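Long-range contacts in buckwheat glutaredoxin (Polygonaceae, PDB 5GTX), which probably catalyses glutathione-dependent thiol-disulfide exchange, as glutaredoxins of the thioredoxin superfamily do: residues 40-45 against 65-70; 48-53 against 102-107. One frame throughout, in Å; residues are numbered along the deposited sequence.

From the N terminus the chain runs through helix 17-33 and strand 36-40 into 40-45, enters helix 45-57 with 48-53, and only then returns along strand 62-65 to 65-70, where contact 1 closes its loop. Contact 2 closes later, when the chain has passed helix 72-83 and the antiparallel strands 90-93 and 96-99 and reaches 102-107. The segments therefore alternate, and the two loops cross. Contact 1 joins the ends of two parallel neighbouring strands; contact 2 pairs helices 45-57 and 101-109. Their centres lie 16 Å apart, yet they touch directly: Glu65 OE2 forms a salt bridge with Lys51 NZ at 3.0 Å.

Contact 1: residues 40-45 against 65-70; sequences SKTYAG and ELDQES
Ser40 and Glu65 form a parallel bridge at the ends of two neighbouring strands and are joined again through their side chains. Ser40 O accepts from Leu66 N at 2.7 Å, and the C=O...N angle of 166° makes this a nearly head-on bond. On the other end of the same residue, Ser40 OG donates to Glu65 OE1 at 2.8 Å, approaching from above the carboxylate plane. Glu65 is bent at its second torsion (chi2 -68°), which folds the carboxylate back toward residues 40-45; its other oxygen, OE2, is engaged by Lys51 in a salt bridge. A glutamine in place of Glu65 would probably leave the Lys51 ammonium without its countercharge.

Beyond the strand ends, Thr42 N donates to Asp67 OD1 at 3.0 Å, with an N-H...O angle of 159°, although the exact setting of this carboxylate is doubtful. The methyl CG2 of Thr42 lies against Glu65 CG at 3.7 Å. Tyr43 CE2 approaches Asp67 CB at 4.0 Å. Lys41 NZ turns elsewhere and bonds to Gln76 on helix 72-83. A type I turn from Lys41 to Ala44, closed by Ala44 N to Lys41 O, then leads into helix 45-57. This pairing of strand ends belongs to the beta-alpha-beta crossover of the thioredoxin fold.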
loop_
_atom_site.group_PDB
_atom_site.type_symbol
_atom_site.label_atom_id
_atom_site.label_comp_id
_atom_site.label_asym_id
_atom_site.label_seq_id
_atom_site.Cartn_x
_atom_site.Cartn_y
_atom_site.Cartn_z
ATOM N N SER A 40 2.759 1.756 -5.099
ATOM C CA SER A 40 2.074 2.062 -6.335
ATOM C C SER A 40 3.080 2.510 -7.387
ATOM O O SER A 40 4.297 2.490 -7.175
ATOM C CB SER A 40 0.986 3.115 -6.087
ATOM O OG SER A 40 1.531 4.348 -5.664
ATOM N N LYS A 41 2.548 2.897 -8.539
ATOM C CA LYS A 41 3.315 3.408 -9.660
ATOM C C LYS A 41 2.550 4.583 -10.244
ATOM O O LYS A 41 1.341 4.488 -10.467
ATOM C CB LYS A 41 3.546 2.321 -10.714
ATOM C CG LYS A 41 4.509 1.239 -10.247
ATOM C CD LYS A 41 4.653 0.121 -11.260
ATOM C CE LYS A 41 5.964 -0.605 -11.028
ATOM N NZ LYS A 41 5.978 -1.958 -11.636
ATOM N N THR A 42 3.259 5.683 -10.484
ATOM C CA THR A 42 2.674 6.958 -10.893
ATOM C C THR A 42 1.717 6.847 -12.078
ATOM O O THR A 42 0.794 7.657 -12.211
ATOM C CB THR A 42 3.790 7.949 -11.234
ATOM O OG1 THR A 42 4.769 7.286 -12.039
ATOM C CG2 THR A 42 4.457 8.479 -9.970
ATOM N N TYR A 43 1.924 5.866 -12.951
ATOM C CA TYR A 43 1.127 5.748 -14.166
ATOM C C TYR A 43 0.048 4.674 -14.091
ATOM O O TYR A 43 -0.840 4.652 -14.952
ATOM C CB TYR A 43 2.038 5.459 -15.363
ATOM C CG TYR A 43 2.914 4.237 -15.183
ATOM C CD1 TYR A 43 2.418 2.966 -15.413
ATOM C CD2 TYR A 43 4.238 4.358 -14.781
ATOM C CE1 TYR A 43 3.210 1.848 -15.247
ATOM C CE2 TYR A 43 5.039 3.245 -14.613
ATOM C CZ TYR A 43 4.521 1.992 -14.846
ATOM O OH TYR A 43 5.318 0.880 -14.683
ATOM N N ALA A 44 0.104 3.780 -13.107
ATOM C CA ALA A 44 -0.879 2.706 -13.022
ATOM C C ALA A 44 -2.253 3.275 -12.678
ATOM O O ALA A 44 -2.378 4.127 -11.792
ATOM C CB ALA A 44 -0.449 1.671 -11.983
ATOM N N GLY A 45 -3.290 2.787 -13.366
ATOM C CA GLY A 45 -4.607 3.385 -13.222
ATOM C C GLY A 45 -5.323 2.963 -11.955
ATOM O O GLY A 45 -6.001 3.773 -11.323
ATOM N N GLU A 65 6.066 5.359 -4.830
ATOM C CA GLU A 65 5.946 5.218 -6.275
ATOM C C GLU A 65 7.148 4.401 -6.734
ATOM O O GLU A 65 8.251 4.925 -6.904
ATOM C CB GLU A 65 5.856 6.581 -6.951
ATOM C CG GLU A 65 4.738 7.476 -6.396
ATOM C CD GLU A 65 3.319 6.968 -6.706
ATOM O OE1 GLU A 65 3.156 5.907 -7.345
ATOM O OE2 GLU A 65 2.346 7.636 -6.293
ATOM N N LEU A 66 6.927 3.098 -6.914
ATOM C CA LEU A 66 8.021 2.182 -7.211
ATOM C C LEU A 66 8.773 2.593 -8.463
ATOM O O LEU A 66 9.982 2.366 -8.568
ATOM C CB LEU A 66 7.480 0.761 -7.352
ATOM C CG LEU A 66 6.832 0.206 -6.083
ATOM C CD1 LEU A 66 6.437 -1.245 -6.284
ATOM C CD2 LEU A 66 7.785 0.347 -4.911
ATOM N N ASP A 67 8.080 3.197 -9.426
ATOM C CA ASP A 67 8.748 3.660 -10.633
ATOM C C ASP A 67 9.651 4.863 -10.383
ATOM O O ASP A 67 10.488 5.168 -11.237
ATOM C CB ASP A 67 7.714 4.003 -11.707
ATOM C CG ASP A 67 6.703 5.030 -11.233
ATOM O OD1 ASP A 67 6.083 4.818 -10.173
ATOM O OD2 ASP A 67 6.552 6.066 -11.910
ATOM N N GLN A 68 9.523 5.537 -9.239
ATOM C CA GLN A 68 10.343 6.700 -8.908
ATOM C C GLN A 68 11.433 6.389 -7.886
ATOM O O GLN A 68 12.140 7.305 -7.447
ATOM C CB GLN A 68 9.472 7.849 -8.390
ATOM C CG GLN A 68 8.309 8.232 -9.295
ATOM C CD GLN A 68 8.752 8.561 -10.704
ATOM O OE1 GLN A 68 9.427 9.565 -10.940
ATOM N NE2 GLN A 68 8.371 7.715 -11.655
ATOM N N GLU A 69 11.588 5.128 -7.500
ATOM C CA GLU A 69 12.581 4.703 -6.526
ATOM C C GLU A 69 13.608 3.814 -7.212
ATOM O O GLU A 69 13.243 2.889 -7.945
ATOM C CB GLU A 69 11.923 3.933 -5.372
ATOM C CG GLU A 69 10.797 4.678 -4.668
ATOM C CD GLU A 69 11.296 5.830 -3.813
ATOM O OE1 GLU A 69 12.519 5.904 -3.560
ATOM O OE2 GLU A 69 10.467 6.670 -3.405
ATOM N N SER A 70 14.893 4.081 -6.962
ATOM C CA SER A 70 15.934 3.217 -7.510
ATOM C C SER A 70 15.755 1.777 -7.043
ATOM O O SER A 70 15.960 0.840 -7.824
ATOM C CB SER A 70 17.321 3.738 -7.127
ATOM O OG SER A 70 17.787 3.133 -5.934
#

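Contact 2: residues 48-53 against 102-107; sequences SRVKKL and DSVMEK
Met105 reaches across to helix 48-53 and meets two residues one turn apart, Arg49 and Leu53. Its CG stands anti to the carbonyl carbon (chi1 -62°), and the chain then bends at chi2, which brings the thioether toward the partner helix although the side chain does not set out in that direction. The terminal methyl CE rests on the aliphatic part of Arg49, 3.5 Å from CG and equally near CD, the two side chains crossing at about a right angle. The sulfur is met by Leu53: CD2 lies 3.5 Å from Met105 SD, and here the side chains run past one another in opposite senses.

These helices, 45-57 and 101-109, lie on the same side of the mixed four-stranded sheet in the thioredoxin fold of the glutaredoxins. The short segments run in broadly the same sense, inclined by 34°, with 10.6 Å between their axes. Such a spacing leaves the bridging to side chains, and no hydrogen bond crosses between the segments.

Deeper in, the two valines meet methyl to methyl, Val50 CG2 to Val104 CG1 at 4.1 Å, again crossing at roughly 90°. Each of these methyls lies anti to its own backbone N. Leu53 CD2 also approaches Val104 CG1, at 4.2 Å, so one leucine methyl touches both the valine and the methionine. Both valines are buried and rest on Val91 of strand 90-93, while Val104 also packs on Leu113 of helix 113-119.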
loop_
_atom_site.group_PDB
_atom_site.type_symbol
_atom_site.label_atom_id
_atom_site.label_comp_id
_atom_site.label_asym_id
_atom_site.label_seq_id
_atom_site.Cartn_x
_atom_site.Cartn_y
_atom_site.Cartn_z
ATOM N N SER A 48 -3.912 5.049 -9.186
ATOM C CA SER A 48 -4.466 6.395 -9.125
ATOM C C SER A 48 -5.918 6.371 -8.667
ATOM O O SER A 48 -6.364 7.294 -7.983
ATOM C CB SER A 48 -4.333 7.080 -10.489
ATOM O OG SER A 48 -3.082 7.738 -10.604
ATOM N N ARG A 49 -6.666 5.327 -9.021
ATOM C CA ARG A 49 -8.039 5.216 -8.544
ATOM C C ARG A 49 -8.086 5.054 -7.027
ATOM O O ARG A 49 -8.933 5.660 -6.361
ATOM C CB ARG A 49 -8.745 4.046 -9.235
ATOM C CG ARG A 49 -10.110 3.732 -8.639
ATOM C CD ARG A 49 -10.855 2.668 -9.426
ATOM N NE ARG A 49 -10.909 2.961 -10.853
ATOM C CZ ARG A 49 -11.323 2.098 -11.772
ATOM N NH1 ARG A 49 -11.340 2.447 -13.054
ATOM N NH2 ARG A 49 -11.721 0.885 -11.409
ATOM N N VAL A 50 -7.188 4.243 -6.457
ATOM C CA VAL A 50 -7.277 3.978 -5.023
ATOM C C VAL A 50 -6.831 5.195 -4.219
ATOM O O VAL A 50 -7.341 5.439 -3.121
ATOM C CB VAL A 50 -6.474 2.714 -4.649
ATOM C CG1 VAL A 50 -5.013 2.918 -4.885
ATOM C CG2 VAL A 50 -6.702 2.347 -3.201
ATOM N N LYS A 51 -5.896 5.988 -4.742
ATOM C CA LYS A 51 -5.449 7.174 -4.018
ATOM C C LYS A 51 -6.472 8.304 -4.077
ATOM O O LYS A 51 -6.629 9.044 -3.099
ATOM C CB LYS A 51 -4.100 7.643 -4.562
ATOM C CG LYS A 51 -2.947 6.745 -4.156
ATOM C CD LYS A 51 -1.651 7.195 -4.800
ATOM C CE LYS A 51 -1.506 6.601 -6.188
ATOM N NZ LYS A 51 -0.517 7.361 -7.000
ATOM N N LYS A 52 -7.174 8.457 -5.199
ATOM C CA LYS A 52 -8.205 9.489 -5.277
ATOM C C LYS A 52 -9.384 9.160 -4.374
ATOM O O LYS A 52 -10.000 10.067 -3.807
ATOM C CB LYS A 52 -8.660 9.669 -6.721
ATOM C CG LYS A 52 -7.619 10.358 -7.576
ATOM C CD LYS A 52 -8.095 10.521 -9.000
ATOM C CE LYS A 52 -6.935 10.395 -9.968
ATOM N NZ LYS A 52 -7.354 9.701 -11.214
ATOM N N LEU A 53 -9.706 7.876 -4.218
ATOM C CA LEU A 53 -10.732 7.497 -3.255
ATOM C C LEU A 53 -10.297 7.857 -1.842
ATOM O O LEU A 53 -11.074 8.444 -1.079
ATOM C CB LEU A 53 -11.048 6.002 -3.371
ATOM C CG LEU A 53 -11.957 5.419 -2.283
ATOM C CD1 LEU A 53 -13.375 5.952 -2.403
ATOM C CD2 LEU A 53 -11.959 3.908 -2.324
ATOM N N ASP A 102 -9.087 -3.641 -5.895
ATOM C CA ASP A 102 -10.346 -4.378 -5.819
ATOM C C ASP A 102 -10.692 -4.755 -4.384
ATOM O O ASP A 102 -11.857 -4.670 -3.979
ATOM C CB ASP A 102 -10.274 -5.627 -6.700
ATOM C CG ASP A 102 -11.643 -6.117 -7.130
ATOM O OD1 ASP A 102 -12.546 -5.276 -7.336
ATOM O OD2 ASP A 102 -11.818 -7.343 -7.259
ATOM N N SER A 103 -9.702 -5.209 -3.609
ATOM C CA SER A 103 -9.950 -5.539 -2.210
ATOM C C SER A 103 -10.409 -4.306 -1.441
ATOM O O SER A 103 -11.335 -4.386 -0.627
ATOM C CB SER A 103 -8.690 -6.139 -1.584
ATOM O OG SER A 103 -8.070 -7.069 -2.463
ATOM N N VAL A 104 -9.780 -3.159 -1.703
ATOM C CA VAL A 104 -10.155 -1.907 -1.049
ATOM C C VAL A 104 -11.581 -1.515 -1.422
ATOM O O VAL A 104 -12.413 -1.239 -0.550
ATOM C CB VAL A 104 -9.149 -0.798 -1.413
ATOM C CG1 VAL A 104 -9.699 0.580 -1.057
ATOM C CG2 VAL A 104 -7.813 -1.021 -0.718
ATOM N N MET A 105 -11.885 -1.493 -2.726
ATOM C CA MET A 105 -13.234 -1.150 -3.171
ATOM C C MET A 105 -14.275 -2.082 -2.559
ATOM O O MET A 105 -15.383 -1.649 -2.228
ATOM C CB MET A 105 -13.321 -1.189 -4.696
ATOM C CG MET A 105 -12.436 -0.207 -5.409
ATOM S SD MET A 105 -12.630 1.448 -4.742
ATOM C CE MET A 105 -12.174 2.402 -6.180
ATOM N N GLU A 106 -13.939 -3.366 -2.400
ATOM C CA GLU A 106 -14.899 -4.307 -1.823
ATOM C C GLU A 106 -15.194 -3.974 -0.367
ATOM O O GLU A 106 -16.345 -4.072 0.073
ATOM C CB GLU A 106 -14.383 -5.740 -1.945
ATOM C CG GLU A 106 -15.487 -6.788 -1.919
ATOM C CD GLU A 106 -16.331 -6.749 -3.176
ATOM O OE1 GLU A 106 -17.562 -6.948 -3.091
ATOM O OE2 GLU A 106 -15.757 -6.505 -4.264
ATOM N N LYS A 107 -14.167 -3.604 0.403
ATOM C CA LYS A 107 -14.399 -3.135 1.766
ATOM C C LYS A 107 -15.370 -1.964 1.775
ATOM O O LYS A 107 -16.325 -1.943 2.559
ATOM C CB LYS A 107 -13.077 -2.720 2.417
ATOM C CG LYS A 107 -12.064 -3.830 2.589
ATOM C CD LYS A 107 -12.404 -4.723 3.762
ATOM C CE LYS A 107 -11.441 -5.895 3.823
ATOM N NZ LYS A 107 -11.851 -6.904 4.833
#